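Local atomic coordinates of haloperoxidase (Corallina officinalis, PDB entry 1QHB), a protein that catalyses the halogenation of organic substrates with bromide and hydrogen peroxide at a bound vanadate ion, in a calcium-stabilised dodecamer. Residues P148-P153 with R403-E408; Y163-G168 with V541-N546; S187-L192 with G221-G226; G226-S231 with D555-L560; R283-G288 with L326-H331. One frame throughout, in Å; residues are numbered along the deposited sequence.

Overall arrangement
Contacts 1 and 2 both reach the bound phosphate in the vanadate pocket, through Arg406 and Arg545, with centres about 16 Å apart. They also share helix 153-167: Pro148-Pro153 leads into its start and Tyr163-Gly168 runs off its end. Contact 2 is central to the set, touching contacts 3, 4 and 5; its centre is about 12 Å from those of 3 and 5. Contact 3 lies inside the chain loop closed by contact 2, is joined to contact 4 at Gly226 and precedes contact 5. Contact 4 is tied to contact 1 by the Arg404-Asp555 salt bridge and lies behind the anion site, while contacts 3 and 5 pack the surrounding loops, strand and helices.

Contact 1: P148-P153 with R403-E408; sequences PVLTSP and RRLRPE. With PO4 (phosphate ion), chain G.
Pro148 lies over one face of the Arg404 guanidinium, its ring and the arginine side chain crossing at about a right angle. The nearest approach is Pro148 CD to Arg404 NH1, 3.5 Å, while Pro148 CG comes to 3.7 Å from Arg404 NH2. Arg404 gets there at full stretch: its CG is anti to the backbone N (chi1 -175°), and the chain stays extended as far as NE. Beside this pair the contact is purely apolar, a loose touch of Leu150 CD2 on Leu405 CD2 at 4.4 Å.

The guanidinium under the proline has acidic and hydroxyl partners outside the two segments. Arg404 NH1 pairs with Asp555 and Ser554, and Arg404 NH2 with Glu158 of helix 153-167. On the other segment, Val149 to Ser152 forms a type I turn whose Val149 O takes two bonds, from Ser152 N at 3.0 Å and from Ser152 OG at 2.7 Å. The hydroxyl comes in the carbonyl plane on a lone pair, and Ser152 is also the N-cap of the helix that follows.

Two residues beyond Arg404, Arg406 bends at chi2 (-88°) and offers its edge to the phosphate, O1 lying in the guanidinium plane. Arg406 NH1 to phosphate O1 is 2.8 Å, and Arg406 NH2 reaches the same oxygen at 3.1 Å; Arg406 NE is fixed by His478 O. Asp555 also bonds His551, itself a phosphate ligand, so Arg404 stands in an outer shell behind His551, while Arg406 touches the anion itself, in the vanadate pocket of the haloperoxidases, here filled by phosphate.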
# COMPACT_ATOMS: atom_id res chain seq x y z
N PRO A 148 30.82 -30.59 20.44
CA PRO A 148 31.29 -31.95 20.65
C PRO A 148 30.53 -32.61 21.81
O PRO A 148 30.23 -31.90 22.76
CB PRO A 148 32.75 -31.78 21.08
CG PRO A 148 33.15 -30.48 20.49
CD PRO A 148 31.93 -29.58 20.57
N VAL A 149 30.22 -33.89 21.75
CA VAL A 149 29.53 -34.57 22.84
C VAL A 149 30.55 -35.20 23.79
O VAL A 149 31.72 -35.44 23.43
CB VAL A 149 28.51 -35.64 22.40
CG1 VAL A 149 27.35 -34.97 21.64
CG2 VAL A 149 29.11 -36.71 21.52
N LEU A 150 30.10 -35.48 25.01
CA LEU A 150 30.93 -35.96 26.09
C LEU A 150 31.66 -37.24 25.79
O LEU A 150 32.77 -37.46 26.30
CB LEU A 150 30.16 -36.17 27.39
CG LEU A 150 29.81 -35.01 28.30
CD1 LEU A 150 29.04 -35.54 29.51
CD2 LEU A 150 31.04 -34.26 28.76
N THR A 151 31.09 -38.09 24.95
CA THR A 151 31.67 -39.37 24.61
C THR A 151 32.42 -39.32 23.32
O THR A 151 32.70 -40.40 22.74
CB THR A 151 30.50 -40.39 24.49
OG1 THR A 151 29.55 -39.79 23.57
CG2 THR A 151 29.75 -40.53 25.84
N SER A 152 32.75 -38.14 22.79
CA SER A 152 33.42 -38.13 21.47
C SER A 152 34.92 -38.04 21.60
O SER A 152 35.50 -37.45 22.53
CB SER A 152 32.94 -36.94 20.63
OG SER A 152 33.29 -35.70 21.26
N PRO A 153 35.61 -38.50 20.55
CA PRO A 153 37.07 -38.38 20.46
C PRO A 153 37.45 -36.92 20.59
O PRO A 153 38.41 -36.54 21.29
CB PRO A 153 37.38 -38.90 19.06
CG PRO A 153 36.26 -39.85 18.78
CD PRO A 153 35.03 -39.19 19.38
N ARG A 403 23.76 -24.40 25.73
CA ARG A 403 23.98 -24.58 27.14
C ARG A 403 25.05 -25.65 27.42
O ARG A 403 24.81 -26.51 28.25
CB ARG A 403 22.63 -24.94 27.82
CG ARG A 403 21.71 -23.69 27.90
CD ARG A 403 20.32 -24.05 28.37
NE ARG A 403 19.53 -25.02 27.56
CZ ARG A 403 18.65 -24.69 26.64
NH1 ARG A 403 18.40 -23.43 26.30
NH2 ARG A 403 17.89 -25.57 26.00
N ARG A 404 26.24 -25.53 26.83
CA ARG A 404 27.35 -26.44 27.05
C ARG A 404 28.03 -26.23 28.41
O ARG A 404 28.23 -25.07 28.85
CB ARG A 404 28.38 -26.37 25.94
CG ARG A 404 29.50 -27.42 26.09
CD ARG A 404 30.58 -27.20 25.04
NE ARG A 404 31.48 -28.37 24.94
CZ ARG A 404 32.49 -28.41 24.08
NH1 ARG A 404 32.76 -27.42 23.21
NH2 ARG A 404 33.27 -29.46 24.04
N LEU A 405 28.32 -27.36 29.08
CA LEU A 405 28.94 -27.26 30.39
C LEU A 405 30.38 -26.74 30.23
O LEU A 405 31.08 -27.08 29.27
CB LEU A 405 28.94 -28.56 31.20
CG LEU A 405 30.03 -29.60 30.92
CD1 LEU A 405 29.70 -30.79 31.81
CD2 LEU A 405 30.05 -30.00 29.44
N ARG A 406 30.80 -25.98 31.22
CA ARG A 406 32.17 -25.45 31.16
C ARG A 406 33.13 -26.60 31.46
O ARG A 406 32.77 -27.61 32.05
CB ARG A 406 32.31 -24.31 32.16
CG ARG A 406 31.54 -23.04 31.76
CD ARG A 406 32.43 -22.15 30.88
NE ARG A 406 31.75 -20.86 30.66
CZ ARG A 406 32.34 -19.77 30.23
NH1 ARG A 406 33.63 -19.74 29.94
NH2 ARG A 406 31.65 -18.66 30.07
N PRO A 407 34.39 -26.48 31.04
CA PRO A 407 35.44 -27.47 31.28
C PRO A 407 35.60 -27.89 32.71
O PRO A 407 35.83 -29.06 33.02
CB PRO A 407 36.72 -26.78 30.76
CG PRO A 407 36.20 -25.82 29.73
CD PRO A 407 34.89 -25.29 30.27
N GLU A 408 35.44 -27.00 33.70
CA GLU A 408 35.53 -27.38 35.09
C GLU A 408 34.47 -28.40 35.48
O GLU A 408 34.80 -29.35 36.24
CB GLU A 408 35.41 -26.16 36.00
CG GLU A 408 34.00 -25.55 36.03
CD GLU A 408 34.09 -24.10 36.42
OE1 GLU A 408 35.02 -23.35 35.95
OE2 GLU A 408 33.23 -23.68 37.20
P PO4 G . 33.88 -16.04 28.09
O1 PO4 G . 34.17 -17.06 29.14
O2 PO4 G . 35.06 -15.80 27.21
O3 PO4 G . 33.47 -14.78 28.74
O4 PO4 G . 32.75 -16.60 27.26

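Contact 2: Y163-G168 with V541-N546; sequences YLMALG and VAIGRN. With PO4 (phosphate ion), chain G.
Met165 reaches out from helix 153-167 and meets Ile543 at about a right angle, the tip of the thioether laid against the branch methyl of the isoleucine. Met165 CE to Ile543 CG2 is 3.8 Å. Beyond CG the methionine chain is extended (chi2 169°, chi3 163°), which carries the sulfur across to the second helix. There Met165 SD rests on the backbone of the next turn, 3.9 Å from Asn546 C, and touches the side chain of the same residue at Asn546 CB, 4.1 Å away. Met165 is the one residue of Tyr163-Gly168 that touches the other segment.

This is plain helix packing in the helical core of the haloperoxidase subunit, but helix 530-548 carries an active-site residue as well. Arg545, next to Asn546, takes no part in the methionine contact and turns instead to the phosphate. Bends at chi2 and chi3, both -73°, fold its chain so that the guanidinium edge meets the anion, with phosphate O1 in its plane. Arg545 NH2 to phosphate O1 is 2.8 Å; Arg545 NE makes a weak bond to phosphate O2 at 3.3 Å. The same O1 is shared with Arg406, while Lys398, Ser483, Gly484, His485 and His551 complete the site. Asn546 packs on His551, and Phe224 lies against Met165 from the adjoining loop.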
# COMPACT_ATOMS: atom_id res chain seq x y z
N TYR A 163 44.00 -30.15 30.43
CA TYR A 163 44.72 -30.61 31.64
C TYR A 163 46.22 -30.34 31.48
O TYR A 163 46.91 -29.89 32.39
CB TYR A 163 44.53 -32.11 31.84
CG TYR A 163 43.30 -32.51 32.65
CD1 TYR A 163 43.24 -32.29 34.01
CD2 TYR A 163 42.28 -33.20 32.06
CE1 TYR A 163 42.15 -32.66 34.78
CE2 TYR A 163 41.18 -33.60 32.79
CZ TYR A 163 41.12 -33.32 34.13
OH TYR A 163 40.00 -33.71 34.83
N LEU A 164 46.77 -30.53 30.31
CA LEU A 164 48.20 -30.27 30.06
C LEU A 164 48.51 -28.79 30.10
O LEU A 164 49.59 -28.41 30.60
CB LEU A 164 48.66 -30.89 28.74
CG LEU A 164 48.65 -32.42 28.82
CD1 LEU A 164 48.57 -33.00 27.43
CD2 LEU A 164 49.92 -32.92 29.55
N MET A 165 47.54 -27.94 29.70
CA MET A 165 47.78 -26.51 29.79
C MET A 165 47.81 -26.14 31.27
O MET A 165 48.58 -25.28 31.62
CB MET A 165 46.69 -25.68 29.15
CG MET A 165 46.74 -25.71 27.63
SD MET A 165 45.20 -24.97 27.05
CE MET A 165 45.68 -24.62 25.36
N ALA A 166 46.93 -26.75 32.06
CA ALA A 166 46.93 -26.45 33.50
C ALA A 166 48.23 -26.94 34.15
O ALA A 166 48.75 -26.24 35.01
CB ALA A 166 45.74 -27.15 34.10
N LEU A 167 48.78 -28.10 33.76
CA LEU A 167 50.04 -28.53 34.40
C LEU A 167 51.20 -27.71 33.89
O LEU A 167 52.19 -27.51 34.60
CB LEU A 167 50.27 -30.02 34.12
CG LEU A 167 49.26 -31.01 34.67
CD1 LEU A 167 49.42 -32.38 34.01
CD2 LEU A 167 49.40 -31.14 36.19
N GLY A 168 51.14 -27.20 32.63
CA GLY A 168 52.25 -26.40 32.11
C GLY A 168 51.99 -24.91 32.30
O GLY A 168 52.67 -24.13 31.60
N VAL A 541 44.18 -14.30 22.59
CA VAL A 541 43.17 -13.96 23.59
C VAL A 541 42.19 -15.10 23.77
O VAL A 541 41.85 -15.44 24.91
CB VAL A 541 42.46 -12.67 23.19
CG1 VAL A 541 41.27 -12.38 24.10
CG2 VAL A 541 43.49 -11.54 23.15
N ALA A 542 41.72 -15.77 22.75
CA ALA A 542 40.77 -16.86 22.81
C ALA A 542 41.38 -18.07 23.49
O ALA A 542 40.74 -18.62 24.40
CB ALA A 542 40.41 -17.25 21.34
N ILE A 543 42.61 -18.44 23.05
CA ILE A 543 43.27 -19.60 23.66
C ILE A 543 43.70 -19.27 25.10
O ILE A 543 43.69 -20.12 25.99
CB ILE A 543 44.49 -20.11 22.89
CG1 ILE A 543 44.21 -20.50 21.46
CG2 ILE A 543 45.15 -21.26 23.67
CD1 ILE A 543 43.21 -21.59 21.18
N GLY A 544 43.97 -18.00 25.40
CA GLY A 544 44.21 -17.66 26.81
C GLY A 544 43.06 -18.14 27.70
O GLY A 544 43.31 -18.46 28.86
N ARG A 545 41.77 -18.16 27.25
CA ARG A 545 40.66 -18.55 28.11
C ARG A 545 40.71 -20.05 28.39
O ARG A 545 40.47 -20.54 29.51
CB ARG A 545 39.28 -18.15 27.58
CG ARG A 545 39.09 -16.67 27.24
CD ARG A 545 39.01 -15.83 28.50
NE ARG A 545 37.72 -16.09 29.12
CZ ARG A 545 37.34 -15.63 30.33
NH1 ARG A 545 38.19 -14.88 30.98
NH2 ARG A 545 36.14 -15.96 30.76
N ASN A 546 41.20 -20.81 27.44
CA ASN A 546 41.44 -22.24 27.52
C ASN A 546 42.56 -22.52 28.51
O ASN A 546 42.36 -23.35 29.41
CB ASN A 546 41.86 -22.77 26.14
CG ASN A 546 40.76 -22.75 25.11
OD1 ASN A 546 39.74 -22.12 25.31
ND2 ASN A 546 40.92 -23.41 23.96
P PO4 G . 33.88 -16.04 28.09
O1 PO4 G . 34.17 -17.06 29.14
O2 PO4 G . 35.06 -15.80 27.21
O3 PO4 G . 33.47 -14.78 28.74
O4 PO4 G . 32.75 -16.60 27.26

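Contact 3: S187-L192 with G221-G226; sequences SAIERL and GNLFRG
Ser187 O is gripped twice by Arg191, one helical turn on. Arg191 N makes the ordinary helix bond at 3.2 Å, and Arg191 NE folds back to the same oxygen at 3.0 Å. The two donors arrive from opposite faces of the carbonyl plane, the NE standing 66° out of it and so well clear of the lone-pair direction. At its other end the guanidinium is held by a salt bridge from Arg191 NH1 to Asp444.

The contact itself is apolar and centred on a single methyl of the loop. Leu223 CD1 touches Leu192 CD1 at 4.0 Å, the two side chains crossing at about a right angle, and lies 4.2 Å from Ile189 CG1. Residues three apart on the helix thus receive the same leucine branch. Leu223 is the second residue of a type II turn from Asn222 to Arg225, closed by Arg225 N to Asn222 O at 3.0 Å. Phe224 takes the third place with the positive phi (65°) such a turn asks for, and its ring swings back under Leu223: CG of that leucine stands 3.8 Å above the plane, over the ring centre. Backbone and side chain together thereby present Leu223 to the helix.

Asn222 is tied within its own loop to Thr219 and Glu217, and Arg225 NH1 to Ser231 and Gly234. Away from any annotated site, the turn wedges beside helix 182-192, with Leu192 and Phe224 both also packing on helix 153-167 and Arg191 touching helix 439-456.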
# COMPACT_ATOMS: atom_id res chain seq x y z
N SER A 187 56.44 -35.19 26.70
CA SER A 187 55.38 -36.04 27.24
C SER A 187 54.02 -35.47 26.88
O SER A 187 53.08 -36.22 26.64
CB SER A 187 55.63 -36.23 28.74
OG SER A 187 54.49 -35.91 29.48
N ALA A 188 53.88 -34.15 26.77
CA ALA A 188 52.64 -33.50 26.39
C ALA A 188 52.32 -33.86 24.95
O ALA A 188 51.20 -34.24 24.65
CB ALA A 188 52.81 -31.97 26.34
N ILE A 189 53.33 -33.72 24.09
CA ILE A 189 53.09 -33.99 22.68
C ILE A 189 52.81 -35.44 22.33
O ILE A 189 52.10 -35.82 21.40
CB ILE A 189 54.35 -33.47 21.95
CG1 ILE A 189 54.32 -31.93 21.95
CG2 ILE A 189 54.52 -33.98 20.54
CD1 ILE A 189 55.69 -31.35 21.57
N GLU A 190 53.46 -36.37 23.00
CA GLU A 190 53.30 -37.80 22.75
C GLU A 190 51.96 -38.27 23.28
O GLU A 190 51.30 -39.14 22.73
CB GLU A 190 54.52 -38.41 23.40
CG GLU A 190 54.92 -39.84 23.12
CD GLU A 190 56.30 -40.08 23.75
OE1 GLU A 190 57.15 -39.17 23.61
OE2 GLU A 190 56.52 -41.13 24.37
N ARG A 191 51.47 -37.71 24.37
CA ARG A 191 50.18 -38.09 24.95
C ARG A 191 49.07 -37.55 24.06
O ARG A 191 48.21 -38.33 23.63
CB ARG A 191 50.20 -37.63 26.42
CG ARG A 191 51.25 -38.51 27.14
CD ARG A 191 51.16 -38.46 28.66
NE ARG A 191 51.61 -37.16 29.13
CZ ARG A 191 51.67 -36.71 30.38
NH1 ARG A 191 51.27 -37.49 31.36
NH2 ARG A 191 52.11 -35.47 30.63
N LEU A 192 49.20 -36.31 23.56
CA LEU A 192 48.19 -35.77 22.67
C LEU A 192 48.26 -36.53 21.37
O LEU A 192 47.18 -36.87 20.85
CB LEU A 192 48.34 -34.27 22.44
CG LEU A 192 48.21 -33.38 23.69
CD1 LEU A 192 48.69 -31.99 23.33
CD2 LEU A 192 46.77 -33.39 24.17
N GLY A 221 55.97 -26.70 17.57
CA GLY A 221 55.59 -25.54 16.81
C GLY A 221 54.12 -25.26 16.75
O GLY A 221 53.77 -24.13 16.39
N ASN A 222 53.26 -26.21 17.05
CA ASN A 222 51.82 -25.89 17.05
C ASN A 222 51.20 -26.16 18.41
O ASN A 222 49.99 -25.96 18.57
CB ASN A 222 51.12 -26.64 15.94
CG ASN A 222 51.00 -28.11 16.08
OD1 ASN A 222 51.03 -28.68 17.15
ND2 ASN A 222 50.89 -28.76 14.93
N LEU A 223 52.02 -26.55 19.38
CA LEU A 223 51.51 -26.88 20.71
C LEU A 223 50.80 -25.71 21.36
O LEU A 223 51.30 -24.58 21.56
CB LEU A 223 52.61 -27.41 21.63
CG LEU A 223 52.24 -27.81 23.05
CD1 LEU A 223 51.43 -29.10 23.13
CD2 LEU A 223 53.51 -28.01 23.87
N PHE A 224 49.54 -25.96 21.72
CA PHE A 224 48.71 -24.94 22.38
C PHE A 224 48.41 -23.73 21.52
O PHE A 224 48.10 -22.64 22.05
CB PHE A 224 49.38 -24.53 23.71
CG PHE A 224 49.58 -25.61 24.75
CD1 PHE A 224 48.87 -26.79 24.77
CD2 PHE A 224 50.52 -25.41 25.77
CE1 PHE A 224 49.08 -27.75 25.73
CE2 PHE A 224 50.72 -26.36 26.75
CZ PHE A 224 50.00 -27.53 26.74
N ARG A 225 48.56 -23.83 20.20
CA ARG A 225 48.28 -22.70 19.32
C ARG A 225 46.90 -22.87 18.68
O ARG A 225 46.32 -23.94 18.77
CB ARG A 225 49.33 -22.64 18.20
CG ARG A 225 50.72 -22.31 18.76
CD ARG A 225 51.62 -21.81 17.65
NE ARG A 225 52.98 -21.64 18.06
CZ ARG A 225 53.85 -20.77 17.51
NH1 ARG A 225 53.49 -19.95 16.54
NH2 ARG A 225 55.10 -20.76 17.97
N GLY A 226 46.42 -21.80 18.04
CA GLY A 226 45.11 -21.84 17.37
C GLY A 226 45.46 -22.19 15.91
O GLY A 226 46.63 -22.46 15.62

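Contact 4: G226-S231 with D555-L560; sequences GILPGS and DQFESL
Helix 553-574 backs the vanadate pocket, and on one flank it is covered by the loop Gly226-Ser231, through Ile227 and Leu228. Ile227 lays its CD1 over one face of the Phe557 ring, a CH-pi contact 4.0 Å from Ile227 CD1 to the ring centroid and 22° off the normal. Ile227 CD1 is offset toward the rim, 3.7 Å from Phe557 CE1. It can do so because CG1 of Ile227 sits between the backbone N and the carbonyl carbon (chi1 57°), and the rest of the chain runs on extended. Leu228 fills the next position: its CD2 comes obliquely to Phe557 CE1 at 4.3 Å, while Leu228 CD1 meets Leu560 CD1 at 3.8 Å. Phe557 and Leu560, three residues apart, together make an apolar strip on the helix.

Elsewhere the same helix is polar. Ser559 OG donates to Asp555 O at 2.6 Å, nearly in line with the C=O, and is also bonded to Ser483 N. Asp555 faces the anion side, where its carboxylate also bonds Ser480. On the loop, Leu228 N and Ser231 OG are both taken up by Asp539 of helix 530-548. Helix and loop are therefore joined by greasy contacts alone, the side-chain partners of Ser559 and Asp555 and those of Leu228 N and Ser231 OG lying outside this contact, and the serine and aspartate remain committed to the neighbours of the anion.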
# COMPACT_ATOMS: atom_id res chain seq x y z
N GLY A 226 46.42 -21.80 18.04
CA GLY A 226 45.11 -21.84 17.37
C GLY A 226 45.46 -22.19 15.91
O GLY A 226 46.63 -22.46 15.62
N ILE A 227 44.48 -22.15 15.03
CA ILE A 227 44.68 -22.50 13.63
C ILE A 227 44.28 -21.39 12.66
O ILE A 227 44.08 -21.68 11.48
CB ILE A 227 43.84 -23.77 13.26
CG1 ILE A 227 42.34 -23.53 13.56
CG2 ILE A 227 44.39 -24.95 14.00
CD1 ILE A 227 41.45 -24.73 13.27
N LEU A 228 44.08 -20.16 13.09
CA LEU A 228 43.80 -19.08 12.17
C LEU A 228 45.09 -18.89 11.36
O LEU A 228 46.14 -19.12 11.90
CB LEU A 228 43.49 -17.74 12.89
CG LEU A 228 42.21 -17.85 13.72
CD1 LEU A 228 41.85 -16.57 14.40
CD2 LEU A 228 41.06 -18.34 12.83
N PRO A 229 44.98 -18.53 10.10
CA PRO A 229 46.13 -18.32 9.26
C PRO A 229 47.02 -17.26 9.90
O PRO A 229 46.51 -16.16 10.17
CB PRO A 229 45.59 -17.85 7.91
CG PRO A 229 44.16 -18.18 7.96
CD PRO A 229 43.69 -18.33 9.38
N GLY A 230 48.28 -17.62 10.11
CA GLY A 230 49.19 -16.61 10.70
C GLY A 230 49.58 -17.03 12.11
O GLY A 230 50.72 -16.74 12.53
N SER A 231 48.70 -17.71 12.84
CA SER A 231 48.99 -18.16 14.18
C SER A 231 50.14 -19.15 14.32
O SER A 231 50.80 -19.17 15.37
CB SER A 231 47.76 -18.82 14.85
OG SER A 231 46.86 -17.76 15.15
N ASP A 555 34.89 -24.17 21.31
CA ASP A 555 34.20 -22.99 21.71
C ASP A 555 34.84 -21.76 21.04
O ASP A 555 34.16 -20.80 20.62
CB ASP A 555 34.38 -22.71 23.22
CG ASP A 555 33.72 -23.71 24.16
OD1 ASP A 555 32.84 -24.53 23.76
OD2 ASP A 555 34.08 -23.57 25.38
N GLN A 556 36.17 -21.72 21.08
CA GLN A 556 36.94 -20.60 20.56
C GLN A 556 36.88 -20.50 19.04
O GLN A 556 36.51 -19.47 18.44
CB GLN A 556 38.41 -20.67 21.05
CG GLN A 556 38.54 -20.74 22.56
CD GLN A 556 37.54 -19.94 23.35
OE1 GLN A 556 36.37 -20.27 23.47
NE2 GLN A 556 37.87 -18.82 23.95
N PHE A 557 37.27 -21.59 18.39
CA PHE A 557 37.28 -21.56 16.91
C PHE A 557 35.90 -21.25 16.35
O PHE A 557 35.72 -20.38 15.51
CB PHE A 557 37.88 -22.83 16.33
CG PHE A 557 37.90 -22.83 14.82
CD1 PHE A 557 38.83 -22.08 14.15
CD2 PHE A 557 37.00 -23.59 14.10
CE1 PHE A 557 38.86 -22.09 12.76
CE2 PHE A 557 37.04 -23.59 12.72
CZ PHE A 557 37.98 -22.83 12.03
N GLU A 558 34.85 -21.91 16.84
CA GLU A 558 33.52 -21.60 16.29
C GLU A 558 33.07 -20.17 16.57
O GLU A 558 32.33 -19.62 15.73
CB GLU A 558 32.48 -22.61 16.79
CG GLU A 558 32.80 -24.04 16.32
CD GLU A 558 32.80 -24.18 14.80
OE1 GLU A 558 32.34 -23.30 14.05
OE2 GLU A 558 33.27 -25.22 14.29
N SER A 559 33.43 -19.59 17.71
CA SER A 559 33.03 -18.24 18.05
C SER A 559 33.81 -17.23 17.19
O SER A 559 33.29 -16.16 16.88
CB SER A 559 33.29 -17.95 19.50
OG SER A 559 32.58 -18.73 20.42
N LEU A 560 35.06 -17.54 16.85
CA LEU A 560 35.81 -16.64 15.97
C LEU A 560 35.06 -16.55 14.63
O LEU A 560 34.86 -15.43 14.17
CB LEU A 560 37.25 -17.17 15.75
CG LEU A 560 38.11 -16.99 17.03
CD1 LEU A 560 39.34 -17.88 16.97
CD2 LEU A 560 38.50 -15.53 17.13

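Contact 5: R283-G288 with L326-H331; sequences RIATPG and LATWVH
Strand 276-285 ends beside helix 323-332, with Ala285 CA and Thr328 CA only 6.8 Å apart. Thr328 straddles the strand end with its two branches. Its methyl stands anti to the backbone N (chi1 to OG1 is -58°), and Thr328 CG2 packs on Arg283 O at 3.7 Å, while Thr328 OG1 lies 3.5 Å from the methyl Ala285 CB.

A water fills the bridging role between them. It accepts from Ala285 N at 3.0 Å and lies 2.9 Å from Thr328 OG1 in a bond of undecided direction. The same water is 3.1 Å from Arg283 O. Thr328 OG1 is also bonded to Arg324 O, one turn back on its own helix.

Arg283 turns its end away from the helix and enters a salt bridge with Asp265 of a neighbouring subunit, another copy of the protein; Ser275 of that subunit also bonds Thr328 O. With its neighbour strand 313-318, the strand belongs to a small antiparallel sheet. Direct van der Waals packing of Thr328 is supplemented by one water that joins two backbone groups and a hydroxyl, so the polar link between strand end and helix is indirect, beside the interface with a neighbouring subunit.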
# COMPACT_ATOMS: atom_id res chain seq x y z
N ARG A 283 49.89 -7.70 35.26
CA ARG A 283 49.99 -8.04 36.66
C ARG A 283 50.39 -9.50 36.78
O ARG A 283 50.09 -10.31 35.90
CB ARG A 283 48.69 -7.72 37.42
CG ARG A 283 48.41 -6.24 37.48
CD ARG A 283 49.54 -5.37 37.93
NE ARG A 283 49.14 -4.00 38.21
CZ ARG A 283 50.01 -3.04 38.51
NH1 ARG A 283 51.31 -3.25 38.58
NH2 ARG A 283 49.59 -1.80 38.79
N ILE A 284 51.13 -9.82 37.87
CA ILE A 284 51.66 -11.17 38.00
C ILE A 284 50.96 -12.02 39.02
O ILE A 284 51.24 -11.79 40.24
CB ILE A 284 53.17 -11.08 38.41
CG1 ILE A 284 53.94 -10.26 37.39
CG2 ILE A 284 53.79 -12.47 38.55
CD1 ILE A 284 55.11 -9.50 38.04
N ALA A 285 50.16 -12.97 38.56
CA ALA A 285 49.49 -13.85 39.52
C ALA A 285 50.53 -14.81 40.12
O ALA A 285 51.40 -15.31 39.40
CB ALA A 285 48.40 -14.69 38.83
N THR A 286 50.41 -15.09 41.42
CA THR A 286 51.29 -16.03 42.07
C THR A 286 51.52 -17.26 41.22
O THR A 286 50.62 -18.05 40.95
CB THR A 286 50.70 -16.48 43.43
OG1 THR A 286 50.49 -15.28 44.20
CG2 THR A 286 51.67 -17.39 44.21
N PRO A 287 52.78 -17.52 40.87
CA PRO A 287 53.15 -18.71 40.09
C PRO A 287 52.87 -19.95 40.89
O PRO A 287 53.08 -19.94 42.09
CB PRO A 287 54.66 -18.54 39.89
CG PRO A 287 54.87 -17.07 40.04
CD PRO A 287 53.93 -16.64 41.13
N GLY A 288 52.38 -21.01 40.27
CA GLY A 288 52.10 -22.26 40.94
C GLY A 288 50.85 -22.33 41.78
O GLY A 288 50.57 -23.36 42.39
N LEU A 326 49.20 -15.10 30.36
CA LEU A 326 48.21 -14.90 29.31
C LEU A 326 46.86 -15.18 29.92
O LEU A 326 45.93 -14.40 29.71
CB LEU A 326 48.50 -15.77 28.07
CG LEU A 326 47.62 -15.50 26.87
CD1 LEU A 326 47.66 -14.02 26.47
CD2 LEU A 326 47.94 -16.42 25.69
N ALA A 327 46.69 -16.19 30.79
CA ALA A 327 45.43 -16.39 31.52
C ALA A 327 45.09 -15.16 32.33
O ALA A 327 43.95 -14.61 32.33
CB ALA A 327 45.56 -17.60 32.44
N THR A 328 46.03 -14.59 33.07
CA THR A 328 45.74 -13.39 33.86
C THR A 328 45.30 -12.24 32.94
O THR A 328 44.45 -11.39 33.30
CB THR A 328 46.98 -12.89 34.65
OG1 THR A 328 47.37 -13.98 35.51
CG2 THR A 328 46.71 -11.64 35.51
N TRP A 329 45.95 -12.07 31.80
CA TRP A 329 45.58 -11.02 30.85
C TRP A 329 44.09 -11.11 30.47
O TRP A 329 43.37 -10.09 30.50
CB TRP A 329 46.48 -11.17 29.60
CG TRP A 329 46.64 -9.90 28.82
CD1 TRP A 329 47.71 -9.06 28.85
CD2 TRP A 329 45.71 -9.31 27.90
NE1 TRP A 329 47.50 -7.97 28.02
CE2 TRP A 329 46.28 -8.11 27.43
CE3 TRP A 329 44.42 -9.67 27.49
CZ2 TRP A 329 45.65 -7.27 26.52
CZ3 TRP A 329 43.77 -8.84 26.58
CH2 TRP A 329 44.39 -7.66 26.09
N VAL A 330 43.60 -12.32 30.18
CA VAL A 330 42.22 -12.49 29.74
C VAL A 330 41.23 -12.68 30.90
O VAL A 330 40.03 -12.90 30.70
CB VAL A 330 42.06 -13.64 28.71
CG1 VAL A 330 42.94 -13.48 27.47
CG2 VAL A 330 42.36 -14.96 29.40
N HIS A 331 41.67 -12.48 32.17
CA HIS A 331 40.77 -12.60 33.27
C HIS A 331 39.96 -11.28 33.34
O HIS A 331 38.81 -11.26 33.76
CB HIS A 331 41.50 -12.78 34.61
CG HIS A 331 40.59 -13.21 35.74
ND1 HIS A 331 41.05 -13.59 36.98
CD2 HIS A 331 39.25 -13.43 35.77
CE1 HIS A 331 40.02 -13.96 37.75
NE2 HIS A 331 38.93 -13.86 37.04
O HOH W 1 50.17 -13.37 35.61